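Local coordinates for xylose isomerase domain protein TIM barrel (Planctomyces limnophilus, PDB 3TVA) that binds a magnesium ion in a TIM barrel and probably acts as an isomerase of the xylose isomerase-like family, at residues D165-F170 with R201-Y206; V140-L145 with V174-L179; L256-E261 with K271-A276; I13-S18 with L33-V38. All coordinates share one frame; numbering follows the deposited sequence.

Overall arrangement
From the N terminus, contact 4 comes first: 13-18 meets 33-38 and closes the barrel's opening beta-alpha-beta unit. Contacts 2 and 1 follow and cross, because 165-170 falls between 140-145 and 174-179, while 201-206 lies beyond both; together they tie helices 132-149, 164-174 and 196-203 around the outside of the barrel, and Phe170 touches Thr141 between them. Contact 3 closes a short loop near the C terminus, packing helix 266-287 on strand 256-258. That strand pairs with 13-18, so contacts 3 and 4 touch where the last barrel strand meets the first. Contacts 2 and 4 lie on opposite sides of the chain's centre, about 28 Å apart between their centres.

Contact 1 of 4, residues D165-F170 with R201-Y206; sequences DHLLEF and RKVARY
Leu168 turns CG anti to its own carbonyl carbon (chi1 -78°) and then extends at chi2 (167°), which carries CD2 to Tyr206 and CD1 toward the backbone oxygen of Lys202. Its CD2 arrives at the edge of the tyrosine ring, in the ring plane, 3.5 Å from Tyr206 CE2, the two side chains meeting at about a right angle. Behind this methyl, Leu168 CG rests 4.0 Å from Val203 CG1, and the same valine methyl receives Leu167 CD2 more distantly. The tyrosine is itself backed from its own segment: Arg205 CG stands over the centre of one ring face, 3.8 Å above the plane, and the chain then runs extended, so that the guanidinium turns one face, toward its rim, to Tyr206 CE2 and brings NH2 near Leu168 CD2. Replacing Leu168 by an alanine would remove both methyls and would probably leave the edge of Tyr206 and Val203 CG1 without their packing partner, opening a gap between the helices.

The polar rim is looser. Lys202 runs out extended and brings NZ to 3.5 Å from Asp165 OD1, a weak salt bridge at an exposed position. A water reinforces it, accepting from Lys202 NZ and from Asp165 N, each at 3.2 Å, and so links the lysine to the backbone of the opposing helix too. Tyr206 OH turns instead to Glu172, one turn beyond Leu168 on helix 164-174.

Thus helices 164-174 and 196-203 lie side by side at the protein surface, while Leu167, Val203 and Tyr206 all reach inward to Ile181 of strand 179-183, the barrel strand beneath them.

Contact 2 of 4, residues V140-L145 with V174-L179; sequences VTQDLL and VNRPNL
Gln142 and Leu145, one turn apart on helix 132-149, face a chain that has just left its own helix: Asn175 takes a positive phi (54°), a type I turn spans Arg176 to Leu179, and the backbones come closest at Gln142 and Val174. Two side-chain amides pin this irregular chain to the regular one. Gln142, extended beyond CG, slides past Val174 and gives NE2 to Val174 O at 3.0 Å in a nearly straight bond (167°), the acceptor lying in the plane of the amide. In the reverse direction Asn178 donates ND2 to Leu145 O, also at 3.0 Å, from a position tilted out of the carbonyl plane.

Since that nitrogen also serves Gln153 O, one amide group joins the helix to the loop that follows it, and a leucine in place of Asn178 would probably leave both carbonyls without this donor and the turn less firmly held.

Between the two bonds sits Leu145. Its CD1 presses on Val174 CG1 at 3.4 Å, closer than usual for two methyls, while CD2 leans on Leu179 CB at 3.9 Å. In one of its two modelled positions Arg176 bends at chi2 and lays one guanidinium face, toward its rim, against Gln142 CB; its NH1 is bonded to Thr146 OG1.

Underneath, Leu145 continues onto Val155 and Leu179 onto Leu157, both in strand 154-158, so that helix 132-149 and the entry to strand 179-183 are packed together over the barrel strand that lies between them in the chain.

Contact 3 of 4, residues L256-E261 with K271-A276; sequences LTIERE and KDLASA. With MG (magnesium ion), chain C.
Asp272 OD2 takes the NE hydrogen of Arg260 at 2.8 Å, the short, fairly straight core (158°) of a salt bridge. The nitrogen arrives on the anti side of the oxygen and 23° out of the carboxylate plane, although the two flat groups are nearly coplanar. Arg260 reaches this place by running CG anti to its backbone N and then bending at chi2 (90°), which brings CG and CD alongside Asp272 CB. The other ends are also held: Arg260 NH1 by Glu230, Asp272 OD1 by Gln268.

Below the ion pair the packing is apolar. Ile258 CG2 lies tightly against Leu273 CD2 at 3.5 Å and touches Ala276 CB at 3.7 Å, while Arg260 CB adds a looser contact to Leu273 CD2.

Ile258 and Arg260 face helix 266-287; Glu259 between them points away and places OE1 2.5 Å from the magnesium ion, whose site is completed by Glu158, Asp184 and His211. The chain leaving strand 256-258 therefore has one side anchored to the helix and the other turned to the metal. Held by Arg260 at one oxygen and by the Gln268 amide at the other, Asp272 is likely to stay ionised despite its burial, although the arginine also answers to Glu230.

Contact 4 of 4, residues I13-S18 with L33-V38; sequences IGVFTS and LKVPTV
The Ile13 peptide is the flat group here: Thr37 OG1 approaches its oxygen from well off one face, and Pro36 CD from nearer the plane, on the other side. Pro36 CD stands 3.2 Å from Ile13 O, and Thr37 OG1 approaches that oxygen equally closely. Thr37 reaches it with OG1 placed between its backbone N and carbonyl carbon (chi1 68°), which also sets the hydroxyl beside Gly14. A beta carbon at Gly14 would fall only 2.6 Å from Thr37 OG1.

The backbones join loosely here. Val15 N reaches Thr37 O in a weak bond of 3.5 Å, and CA-H...O contacts supplement it, from Gly14 CA to Thr37 O at 3.0 Å and from Val38 CA to Val15 O at 3.3 Å. The valines fill in beside them: Val15 meets Val35 at about a right angle, Val15 CG2 packs on Val38 CG1 at 4.0 Å, and Thr17 CG2 closes on the same Val38 methyl at 3.7 Å.

Further along, the backbone of Gln39 hydrogen-bonds with those of Val15 and Thr17. Ala30 of helix 27-32 covers Val15, Val35 and Val38, completing the beta-alpha-beta unit, while on its other edge strand 13-18 pairs with strand 256-258.

Contact 1 of 4, residues D165-F170 with R201-Y206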
loop_
_atom_site.group_PDB
_atom_site.type_symbol
_atom_site.label_atom_id
_atom_site.label_comp_id
_atom_site.label_asym_id
_atom_site.label_seq_id
_atom_site.Cartn_x
_atom_site.Cartn_y
_atom_site.Cartn_z
ATOM N N ASP A 165 1.518 3.213 -17.637
ATOM C CA ASP A 165 0.885 4.172 -18.541
ATOM C C ASP A 165 -0.612 4.402 -18.219
ATOM O O ASP A 165 -1.080 5.547 -18.204
ATOM C CB ASP A 165 1.049 3.730 -20.005
ATOM C CG ASP A 165 2.487 3.910 -20.528
ATOM O OD1 ASP A 165 3.267 4.705 -19.951
ATOM O OD2 ASP A 165 2.837 3.253 -21.530
ATOM N N HIS A 166 -1.340 3.313 -17.960
ATOM C CA HIS A 166 -2.778 3.356 -17.664
ATOM C C HIS A 166 -3.001 4.075 -16.334
ATOM O O HIS A 166 -3.900 4.902 -16.201
ATOM C CB HIS A 166 -3.324 1.918 -17.601
ATOM C CG HIS A 166 -4.823 1.805 -17.619
ATOM N ND1 HIS A 166 -5.656 2.821 -18.037
ATOM C CD2 HIS A 166 -5.634 0.773 -17.279
ATOM C CE1 HIS A 166 -6.915 2.421 -17.950
ATOM N NE2 HIS A 166 -6.927 1.186 -17.486
ATOM N N LEU A 167 -2.162 3.760 -15.352
ATOM C CA LEU A 167 -2.224 4.397 -14.041
ATOM C C LEU A 167 -1.973 5.909 -14.129
ATOM O O LEU A 167 -2.666 6.707 -13.497
ATOM C CB LEU A 167 -1.200 3.766 -13.099
ATOM C CG LEU A 167 -1.086 4.403 -11.708
ATOM C CD1 LEU A 167 -2.403 4.326 -10.943
ATOM C CD2 LEU A 167 0.027 3.729 -10.916
ATOM N N LEU A 168 -0.977 6.300 -14.910
ATOM C CA LEU A 168 -0.699 7.715 -15.122
ATOM C C LEU A 168 -1.905 8.419 -15.761
ATOM O O LEU A 168 -2.268 9.542 -15.390
ATOM C CB LEU A 168 0.513 7.885 -16.041
ATOM C CG LEU A 168 1.914 7.701 -15.455
ATOM C CD1 LEU A 168 2.950 7.594 -16.588
ATOM C CD2 LEU A 168 2.262 8.854 -14.518
ATOM N N GLU A 169 -2.502 7.760 -16.744
ATOM C CA GLU A 169 -3.672 8.285 -17.412
ATOM C C GLU A 169 -4.816 8.519 -16.398
ATOM O O GLU A 169 -5.487 9.555 -16.432
ATOM C CB GLU A 169 -4.117 7.311 -18.506
ATOM C CG GLU A 169 -5.210 7.868 -19.399
ATOM C CD GLU A 169 -5.817 6.830 -20.339
ATOM O OE1 GLU A 169 -5.604 5.612 -20.130
ATOM O OE2 GLU A 169 -6.512 7.242 -21.290
ATOM N N PHE A 170 -5.012 7.567 -15.489
ATOM C CA PHE A 170 -6.088 7.658 -14.494
ATOM C C PHE A 170 -5.812 8.809 -13.554
ATOM O O PHE A 170 -6.698 9.619 -13.262
ATOM C CB PHE A 170 -6.213 6.346 -13.698
ATOM C CG PHE A 170 -7.268 6.379 -12.624
ATOM C CD1 PHE A 170 -8.614 6.458 -12.957
ATOM C CD2 PHE A 170 -6.911 6.301 -11.279
ATOM C CE1 PHE A 170 -9.604 6.476 -11.971
ATOM C CE2 PHE A 170 -7.883 6.316 -10.284
ATOM C CZ PHE A 170 -9.236 6.406 -10.628
ATOM N N ARG A 201 10.141 4.579 -12.331
ATOM C CA ARG A 201 10.665 5.758 -13.011
ATOM C C ARG A 201 9.543 6.542 -13.684
ATOM O O ARG A 201 9.527 7.763 -13.648
ATOM C CB ARG A 201 11.695 5.386 -14.070
ATOM C CG ARG A 201 13.016 4.839 -13.534
ATOM C CD ARG A 201 14.031 4.748 -14.668
ATOM N NE ARG A 201 15.367 4.563 -14.122
ATOM C CZ ARG A 201 16.143 5.562 -13.724
ATOM N NH1 ARG A 201 15.729 6.811 -13.850
ATOM N NH2 ARG A 201 17.332 5.305 -13.212
ATOM N N LYS A 202 8.610 5.836 -14.317
ATOM C CA LYS A 202 7.537 6.501 -15.046
ATOM C C LYS A 202 6.601 7.267 -14.116
ATOM O O LYS A 202 6.103 8.331 -14.477
ATOM C CB LYS A 202 6.722 5.483 -15.847
ATOM C CG LYS A 202 7.332 5.102 -17.179
ATOM C CD LYS A 202 6.463 4.067 -17.882
ATOM C CE LYS A 202 6.880 3.857 -19.328
ATOM N NZ LYS A 202 6.122 2.737 -19.963
ATOM N N VAL A 203 6.321 6.700 -12.943
ATOM C CA VAL A 203 5.337 7.291 -12.026
ATOM C C VAL A 203 5.925 8.169 -10.922
ATOM O O VAL A 203 5.204 8.575 -10.007
ATOM C CB VAL A 203 4.338 6.255 -11.457
ATOM C CG1 VAL A 203 3.650 5.514 -12.606
ATOM C CG2 VAL A 203 5.027 5.283 -10.484
ATOM N N ALA A 204 7.234 8.409 -11.000
ATOM C CA ALA A 204 8.015 8.981 -9.905
ATOM C C ALA A 204 7.368 10.202 -9.234
ATOM O O ALA A 204 7.351 10.293 -8.006
ATOM C CB ALA A 204 9.427 9.351 -10.415
ATOM N N ARG A 205 6.825 11.123 -10.028
ATOM C CA ARG A 205 6.321 12.384 -9.470
ATOM C C ARG A 205 5.094 12.199 -8.575
ATOM O O ARG A 205 4.743 13.105 -7.809
ATOM C CB ARG A 205 6.040 13.421 -10.572
ATOM C CG ARG A 205 4.872 13.068 -11.509
ATOM C CD ARG A 205 4.878 14.018 -12.710
ATOM N NE ARG A 205 3.860 13.698 -13.720
ATOM C CZ ARG A 205 4.042 12.814 -14.698
ATOM N NH1 ARG A 205 5.192 12.139 -14.774
ATOM N NH2 ARG A 205 3.085 12.591 -15.593
ATOM N N TYR A 206 4.420 11.049 -8.693
ATOM C CA TYR A 206 3.268 10.750 -7.838
ATOM C C TYR A 206 3.548 9.854 -6.626
ATOM O O TYR A 206 2.633 9.582 -5.856
ATOM C CB TYR A 206 2.110 10.156 -8.669
ATOM C CG TYR A 206 1.722 11.015 -9.842
ATOM C CD1 TYR A 206 1.227 12.306 -9.642
ATOM C CD2 TYR A 206 1.840 10.546 -11.157
ATOM C CE1 TYR A 206 0.859 13.115 -10.712
ATOM C CE2 TYR A 206 1.454 11.357 -12.255
ATOM C CZ TYR A 206 0.978 12.641 -12.011
ATOM O OH TYR A 206 0.618 13.460 -13.056
HETATM O O HOH W 1 3.491 1.226 -19.100
#

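Contact 2 of 4, residues V140-L145 with V174-L179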
loop_
_atom_site.group_PDB
_atom_site.type_symbol
_atom_site.label_atom_id
_atom_site.label_comp_id
_atom_site.label_asym_id
_atom_site.label_seq_id
_atom_site.Cartn_x
_atom_site.Cartn_y
_atom_site.Cartn_z
ATOM N N VAL A 140 -16.126 8.971 -8.339
ATOM C CA VAL A 140 -16.095 8.538 -6.945
ATOM C C VAL A 140 -14.727 8.776 -6.336
ATOM O O VAL A 140 -14.633 9.052 -5.146
ATOM C CB VAL A 140 -16.557 7.054 -6.677
ATOM C CG1 VAL A 140 -18.013 6.882 -7.030
ATOM C CG2 VAL A 140 -15.694 6.051 -7.399
ATOM N N THR A 141 -13.680 8.679 -7.155
ATOM C CA THR A 141 -12.319 8.934 -6.677
ATOM C C THR A 141 -12.172 10.401 -6.278
ATOM O O THR A 141 -11.657 10.708 -5.199
ATOM C CB THR A 141 -11.238 8.492 -7.715
ATOM O OG1 THR A 141 -11.443 7.113 -8.039
ATOM C CG2 THR A 141 -9.816 8.635 -7.150
ATOM N N GLN A 142 -12.646 11.300 -7.141
ATOM C CA GLN A 142 -12.667 12.739 -6.855
ATOM C C GLN A 142 -13.455 13.042 -5.587
ATOM O O GLN A 142 -13.047 13.851 -4.740
ATOM C CB GLN A 142 -13.229 13.518 -8.066
ATOM C CG GLN A 142 -12.266 13.484 -9.252
ATOM C CD GLN A 142 -12.819 14.106 -10.523
ATOM O OE1 GLN A 142 -14.016 14.030 -10.799
ATOM N NE2 GLN A 142 -11.931 14.701 -11.325
ATOM N N ASP A 143 -14.583 12.360 -5.446
ATOM C CA ASP A 143 -15.424 12.511 -4.271
ATOM C C ASP A 143 -14.690 12.097 -2.988
ATOM O O ASP A 143 -14.737 12.799 -1.976
ATOM C CB ASP A 143 -16.696 11.678 -4.464
ATOM C CG ASP A 143 -17.649 11.782 -3.297
ATOM O OD1 ASP A 143 -17.917 12.912 -2.835
ATOM O OD2 ASP A 143 -18.137 10.725 -2.843
ATOM N N LEU A 144 -14.014 10.951 -3.024
ATOM C CA LEU A 144 -13.211 10.531 -1.880
ATOM C C LEU A 144 -12.061 11.513 -1.607
ATOM O O LEU A 144 -11.728 11.793 -0.449
ATOM C CB LEU A 144 -12.664 9.123 -2.115
ATOM C CG LEU A 144 -11.704 8.549 -1.069
ATOM C CD1 LEU A 144 -12.335 8.499 0.346
ATOM C CD2 LEU A 144 -11.245 7.156 -1.520
ATOM N N LEU A 145 -11.453 12.036 -2.672
ATOM C CA LEU A 145 -10.345 12.983 -2.522
ATOM C C LEU A 145 -10.780 14.286 -1.856
ATOM O O LEU A 145 -10.036 14.872 -1.066
ATOM C CB LEU A 145 -9.689 13.258 -3.878
ATOM C CG LEU A 145 -8.808 12.068 -4.275
ATOM C CD1 LEU A 145 -8.646 12.032 -5.774
ATOM C CD2 LEU A 145 -7.446 12.149 -3.572
ATOM N N VAL A 174 -8.124 12.133 -12.993
ATOM C CA VAL A 174 -8.666 12.548 -11.702
ATOM C C VAL A 174 -8.206 13.978 -11.394
ATOM O O VAL A 174 -9.002 14.832 -10.982
ATOM C CB VAL A 174 -8.231 11.585 -10.579
ATOM C CG1 VAL A 174 -8.575 12.165 -9.214
ATOM C CG2 VAL A 174 -8.885 10.209 -10.773
ATOM N N ASN A 175 -6.914 14.229 -11.602
ATOM C CA ASN A 175 -6.335 15.572 -11.521
ATOM C C ASN A 175 -6.600 16.312 -10.200
ATOM O O ASN A 175 -7.169 17.392 -10.218
ATOM C CB ASN A 175 -6.791 16.446 -12.720
ATOM C CG ASN A 175 -5.917 17.698 -12.900
ATOM O OD1 ASN A 175 -4.815 17.774 -12.358
ATOM N ND2 ASN A 175 -6.399 18.674 -13.674
ATOM N N ARG A 176 -6.145 15.739 -9.080
ATOM C CA ARG A 176 -6.295 16.338 -7.750
ATOM C C ARG A 176 -4.929 16.341 -7.068
ATOM O O ARG A 176 -4.173 15.375 -7.197
ATOM C CB ARG A 176 -7.294 15.523 -6.886
ATOM C CG ARG A 176 -8.766 15.577 -7.368
ATOM C CD ARG A 176 -9.336 17.001 -7.245
ATOM N NE ARG A 176 -10.770 17.079 -7.561
ATOM C CZ ARG A 176 -11.751 16.794 -6.708
ATOM N NH1 ARG A 176 -11.484 16.390 -5.461
ATOM N NH2 ARG A 176 -13.012 16.910 -7.113
ATOM N N PRO A 177 -4.610 17.418 -6.334
ATOM C CA PRO A 177 -3.273 17.561 -5.726
ATOM C C PRO A 177 -2.986 16.601 -4.577
ATOM O O PRO A 177 -1.824 16.389 -4.253
ATOM C CB PRO A 177 -3.268 19.011 -5.207
ATOM C CG PRO A 177 -4.736 19.302 -4.936
ATOM C CD PRO A 177 -5.461 18.597 -6.077
ATOM N N ASN A 178 -4.023 16.075 -3.939
ATOM C CA ASN A 178 -3.848 15.137 -2.832
ATOM C C ASN A 178 -3.889 13.661 -3.249
ATOM O O ASN A 178 -4.079 12.787 -2.409
ATOM C CB ASN A 178 -4.760 15.446 -1.639
ATOM C CG ASN A 178 -6.210 15.296 -1.979
ATOM O OD1 ASN A 178 -6.618 15.581 -3.109
ATOM N ND2 ASN A 178 -7.005 14.827 -1.019
ATOM N N LEU A 179 -3.872 13.396 -4.554
ATOM C CA LEU A 179 -3.788 12.014 -5.024
ATOM C C LEU A 179 -2.363 11.589 -5.347
ATOM O O LEU A 179 -1.663 12.269 -6.095
ATOM C CB LEU A 179 -4.676 11.793 -6.257
ATOM C CG LEU A 179 -4.660 10.382 -6.868
ATOM C CD1 LEU A 179 -5.212 9.347 -5.872
ATOM C CD2 LEU A 179 -5.486 10.352 -8.170
HETATM O O HOH W 2 -15.432 16.263 -5.546
#

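Contact 3 of 4, residues L256-E261 with K271-A276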
loop_
_atom_site.group_PDB
_atom_site.type_symbol
_atom_site.label_atom_id
_atom_site.label_comp_id
_atom_site.label_asym_id
_atom_site.label_seq_id
_atom_site.Cartn_x
_atom_site.Cartn_y
_atom_site.Cartn_z
ATOM N N LEU A 256 10.501 3.448 4.521
ATOM C CA LEU A 256 10.547 2.214 3.753
ATOM C C LEU A 256 9.715 1.212 4.530
ATOM O O LEU A 256 10.164 0.679 5.546
ATOM C CB LEU A 256 11.992 1.715 3.657
ATOM C CG LEU A 256 13.044 2.669 3.061
ATOM C CD1 LEU A 256 14.460 2.069 3.160
ATOM C CD2 LEU A 256 12.708 3.013 1.608
ATOM N N THR A 257 8.526 0.902 4.027
ATOM C CA THR A 257 7.613 0.090 4.804
ATOM C C THR A 257 7.639 -1.350 4.319
ATOM O O THR A 257 7.183 -1.662 3.215
ATOM C CB THR A 257 6.165 0.628 4.763
ATOM O OG1 THR A 257 6.155 2.027 5.078
ATOM C CG2 THR A 257 5.287 -0.138 5.767
ATOM N N ILE A 258 8.172 -2.223 5.162
ATOM C CA ILE A 258 8.251 -3.637 4.854
ATOM C C ILE A 258 6.871 -4.275 4.938
ATOM O O ILE A 258 6.156 -4.140 5.937
ATOM C CB ILE A 258 9.167 -4.383 5.844
ATOM C CG1 ILE A 258 10.532 -3.710 5.937
ATOM C CG2 ILE A 258 9.303 -5.840 5.446
ATOM C CD1 ILE A 258 11.339 -4.140 7.174
ATOM N N GLU A 259 6.502 -4.984 3.886
ATOM C CA GLU A 259 5.269 -5.737 3.896
ATOM C C GLU A 259 5.567 -7.193 3.578
ATOM O O GLU A 259 6.185 -7.485 2.562
ATOM C CB GLU A 259 4.289 -5.183 2.869
ATOM C CG GLU A 259 2.941 -5.894 2.932
ATOM C CD GLU A 259 1.961 -5.316 1.939
ATOM O OE1 GLU A 259 2.335 -5.230 0.762
ATOM O OE2 GLU A 259 0.844 -4.928 2.339
ATOM N N ARG A 260 5.173 -8.106 4.460
ATOM C CA ARG A 260 5.292 -9.525 4.146
ATOM C C ARG A 260 3.992 -10.193 4.524
ATOM O O ARG A 260 3.696 -10.347 5.726
ATOM C CB ARG A 260 6.437 -10.128 4.954
ATOM C CG ARG A 260 6.662 -11.609 4.732
ATOM C CD ARG A 260 7.640 -11.871 3.593
ATOM N NE ARG A 260 7.852 -13.303 3.408
ATOM C CZ ARG A 260 7.122 -14.071 2.606
ATOM N NH1 ARG A 260 6.119 -13.544 1.899
ATOM N NH2 ARG A 260 7.389 -15.372 2.516
ATOM N N GLU A 261 3.220 -10.673 3.551
ATOM C CA GLU A 261 1.923 -11.098 4.005
ATOM C C GLU A 261 1.911 -12.605 4.103
ATOM O O GLU A 261 1.521 -13.303 3.172
ATOM C CB GLU A 261 0.893 -10.669 2.955
ATOM C CG GLU A 261 1.154 -9.290 2.352
ATOM C CD GLU A 261 0.108 -8.890 1.312
ATOM O OE1 GLU A 261 0.359 -9.111 0.107
ATOM O OE2 GLU A 261 -0.958 -8.351 1.696
ATOM N N LYS A 271 10.242 -13.372 11.415
ATOM C CA LYS A 271 11.590 -13.647 10.912
ATOM C C LYS A 271 11.894 -12.904 9.610
ATOM O O LYS A 271 12.989 -12.352 9.447
ATOM C CB LYS A 271 11.812 -15.144 10.703
ATOM C CG LYS A 271 11.876 -15.930 12.002
ATOM C CD LYS A 271 12.132 -17.419 11.769
ATOM C CE LYS A 271 11.979 -18.212 13.073
ATOM N NZ LYS A 271 12.107 -19.683 12.864
ATOM N N ASP A 272 10.934 -12.886 8.685
ATOM C CA ASP A 272 11.183 -12.248 7.388
ATOM C C ASP A 272 11.196 -10.739 7.539
ATOM O O ASP A 272 11.918 -10.046 6.816
ATOM C CB ASP A 272 10.170 -12.689 6.319
ATOM C CG ASP A 272 10.307 -14.173 5.947
ATOM O OD1 ASP A 272 11.305 -14.817 6.352
ATOM O OD2 ASP A 272 9.414 -14.693 5.242
ATOM N N LEU A 273 10.396 -10.221 8.471
ATOM C CA LEU A 273 10.463 -8.795 8.785
ATOM C C LEU A 273 11.857 -8.448 9.334
ATOM O O LEU A 273 12.446 -7.436 8.955
ATOM C CB LEU A 273 9.368 -8.371 9.771
ATOM C CG LEU A 273 7.913 -8.408 9.277
ATOM C CD1 LEU A 273 6.971 -7.794 10.304
ATOM C CD2 LEU A 273 7.743 -7.720 7.934
ATOM N N ALA A 274 12.381 -9.302 10.212
ATOM C CA ALA A 274 13.689 -9.068 10.817
ATOM C C ALA A 274 14.853 -9.145 9.808
ATOM O O ALA A 274 15.767 -8.320 9.855
ATOM C CB ALA A 274 13.922 -10.023 12.004
ATOM N N SER A 275 14.837 -10.132 8.913
ATOM C CA SER A 275 15.855 -10.182 7.867
ATOM C C SER A 275 15.673 -9.027 6.848
ATOM O O SER A 275 16.650 -8.469 6.347
ATOM C CB SER A 275 15.885 -11.554 7.181
ATOM O OG SER A 275 14.698 -11.788 6.445
ATOM N N ALA A 276 14.428 -8.647 6.572
ATOM C CA ALA A 276 14.173 -7.500 5.711
ATOM C C ALA A 276 14.770 -6.246 6.340
ATOM O O ALA A 276 15.406 -5.436 5.663
ATOM C CB ALA A 276 12.664 -7.314 5.463
HETATM MG MG MG C . 1.628 -3.493 -0.831
HETATM O O HOH W 3 10.148 -16.697 4.096
#

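Contact 4 of 4, residues I13-S18 with L33-V38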
loop_
_atom_site.group_PDB
_atom_site.type_symbol
_atom_site.label_atom_id
_atom_site.label_comp_id
_atom_site.label_asym_id
_atom_site.label_seq_id
_atom_site.Cartn_x
_atom_site.Cartn_y
_atom_site.Cartn_z
ATOM N N ILE A 13 12.730 3.018 8.665
ATOM C CA ILE A 13 12.125 1.741 8.310
ATOM C C ILE A 13 10.772 1.561 9.009
ATOM O O ILE A 13 10.545 2.088 10.099
ATOM C CB ILE A 13 13.115 0.570 8.504
ATOM C CG1 ILE A 13 14.088 0.551 7.319
ATOM C CG2 ILE A 13 12.399 -0.771 8.564
ATOM C CD1 ILE A 13 15.506 0.738 7.686
ATOM N N GLY A 14 9.864 0.833 8.372
ATOM C CA GLY A 14 8.558 0.629 8.952
ATOM C C GLY A 14 8.091 -0.761 8.620
ATOM O O GLY A 14 8.734 -1.480 7.847
ATOM N N VAL A 15 7.012 -1.176 9.270
ATOM C CA VAL A 15 6.371 -2.429 8.919
ATOM C C VAL A 15 4.883 -2.182 8.755
ATOM O O VAL A 15 4.321 -1.241 9.326
ATOM C CB VAL A 15 6.622 -3.555 9.960
ATOM C CG1 VAL A 15 8.130 -3.811 10.130
ATOM C CG2 VAL A 15 5.971 -3.207 11.291
ATOM N N PHE A 16 4.252 -3.017 7.944
ATOM C CA PHE A 16 2.836 -2.887 7.691
ATOM C C PHE A 16 2.136 -3.690 8.785
ATOM O O PHE A 16 2.402 -4.872 8.951
ATOM C CB PHE A 16 2.500 -3.386 6.275
ATOM C CG PHE A 16 1.078 -3.160 5.884
ATOM C CD1 PHE A 16 0.725 -2.065 5.110
ATOM C CD2 PHE A 16 0.085 -4.036 6.298
ATOM C CE1 PHE A 16 -0.598 -1.843 4.750
ATOM C CE2 PHE A 16 -1.246 -3.822 5.939
ATOM C CZ PHE A 16 -1.579 -2.723 5.157
ATOM N N THR A 17 1.249 -3.041 9.529
ATOM C CA THR A 17 0.623 -3.660 10.689
ATOM C C THR A 17 -0.891 -3.712 10.568
ATOM O O THR A 17 -1.479 -3.072 9.693
ATOM C CB THR A 17 0.960 -2.901 11.987
ATOM O OG1 THR A 17 0.466 -1.557 11.901
ATOM C CG2 THR A 17 2.463 -2.882 12.215
ATOM N N SER A 18 -1.504 -4.520 11.431
ATOM C CA SER A 18 -2.960 -4.617 11.527
ATOM C C SER A 18 -3.352 -4.484 12.988
ATOM O O SER A 18 -2.653 -5.007 13.849
ATOM C CB SER A 18 -3.459 -5.982 11.023
ATOM O OG SER A 18 -3.477 -6.050 9.607
ATOM N N LEU A 33 10.655 -5.139 17.265
ATOM C CA LEU A 33 11.648 -4.850 16.220
ATOM C C LEU A 33 12.203 -3.420 16.294
ATOM O O LEU A 33 13.182 -3.092 15.624
ATOM C CB LEU A 33 11.043 -5.090 14.837
ATOM C CG LEU A 33 10.603 -6.522 14.557
ATOM C CD1 LEU A 33 9.909 -6.607 13.188
ATOM C CD2 LEU A 33 11.803 -7.454 14.643
ATOM N N LYS A 34 11.552 -2.580 17.095
ATOM C CA LYS A 34 11.991 -1.207 17.342
ATOM C C LYS A 34 11.938 -0.281 16.127
ATOM O O LYS A 34 12.665 0.713 16.077
ATOM C CB LYS A 34 13.406 -1.192 17.947
ATOM C CG LYS A 34 13.524 -1.908 19.291
ATOM C CD LYS A 34 14.967 -1.868 19.785
ATOM C CE LYS A 34 15.089 -2.341 21.226
ATOM N NZ LYS A 34 14.716 -3.773 21.373
ATOM N N VAL A 35 11.069 -0.586 15.164
ATOM C CA VAL A 35 10.875 0.310 14.027
ATOM C C VAL A 35 10.145 1.574 14.472
ATOM O O VAL A 35 9.251 1.512 15.313
ATOM C CB VAL A 35 10.137 -0.380 12.846
ATOM C CG1 VAL A 35 10.843 -1.682 12.492
ATOM C CG2 VAL A 35 8.679 -0.639 13.186
ATOM N N PRO A 36 10.581 2.737 13.963
ATOM C CA PRO A 36 9.984 4.044 14.271
ATOM C C PRO A 36 8.606 4.328 13.633
ATOM O O PRO A 36 7.895 5.206 14.123
ATOM C CB PRO A 36 11.033 5.034 13.745
ATOM C CG PRO A 36 11.656 4.306 12.571
ATOM C CD PRO A 36 11.715 2.855 13.022
ATOM N N THR A 37 8.265 3.656 12.537
ATOM C CA THR A 37 7.053 3.998 11.785
ATOM C C THR A 37 6.311 2.746 11.354
ATOM O O THR A 37 6.909 1.681 11.224
ATOM C CB THR A 37 7.329 4.813 10.474
ATOM O OG1 THR A 37 8.002 3.979 9.523
ATOM C CG2 THR A 37 8.157 6.044 10.740
ATOM N N VAL A 38 5.006 2.882 11.143
ATOM C CA VAL A 38 4.212 1.802 10.577
ATOM C C VAL A 38 3.178 2.362 9.606
ATOM O O VAL A 38 2.790 3.528 9.686
ATOM C CB VAL A 38 3.442 0.999 11.664
ATOM C CG1 VAL A 38 4.395 0.258 12.607
ATOM C CG2 VAL A 38 2.487 1.905 12.448
#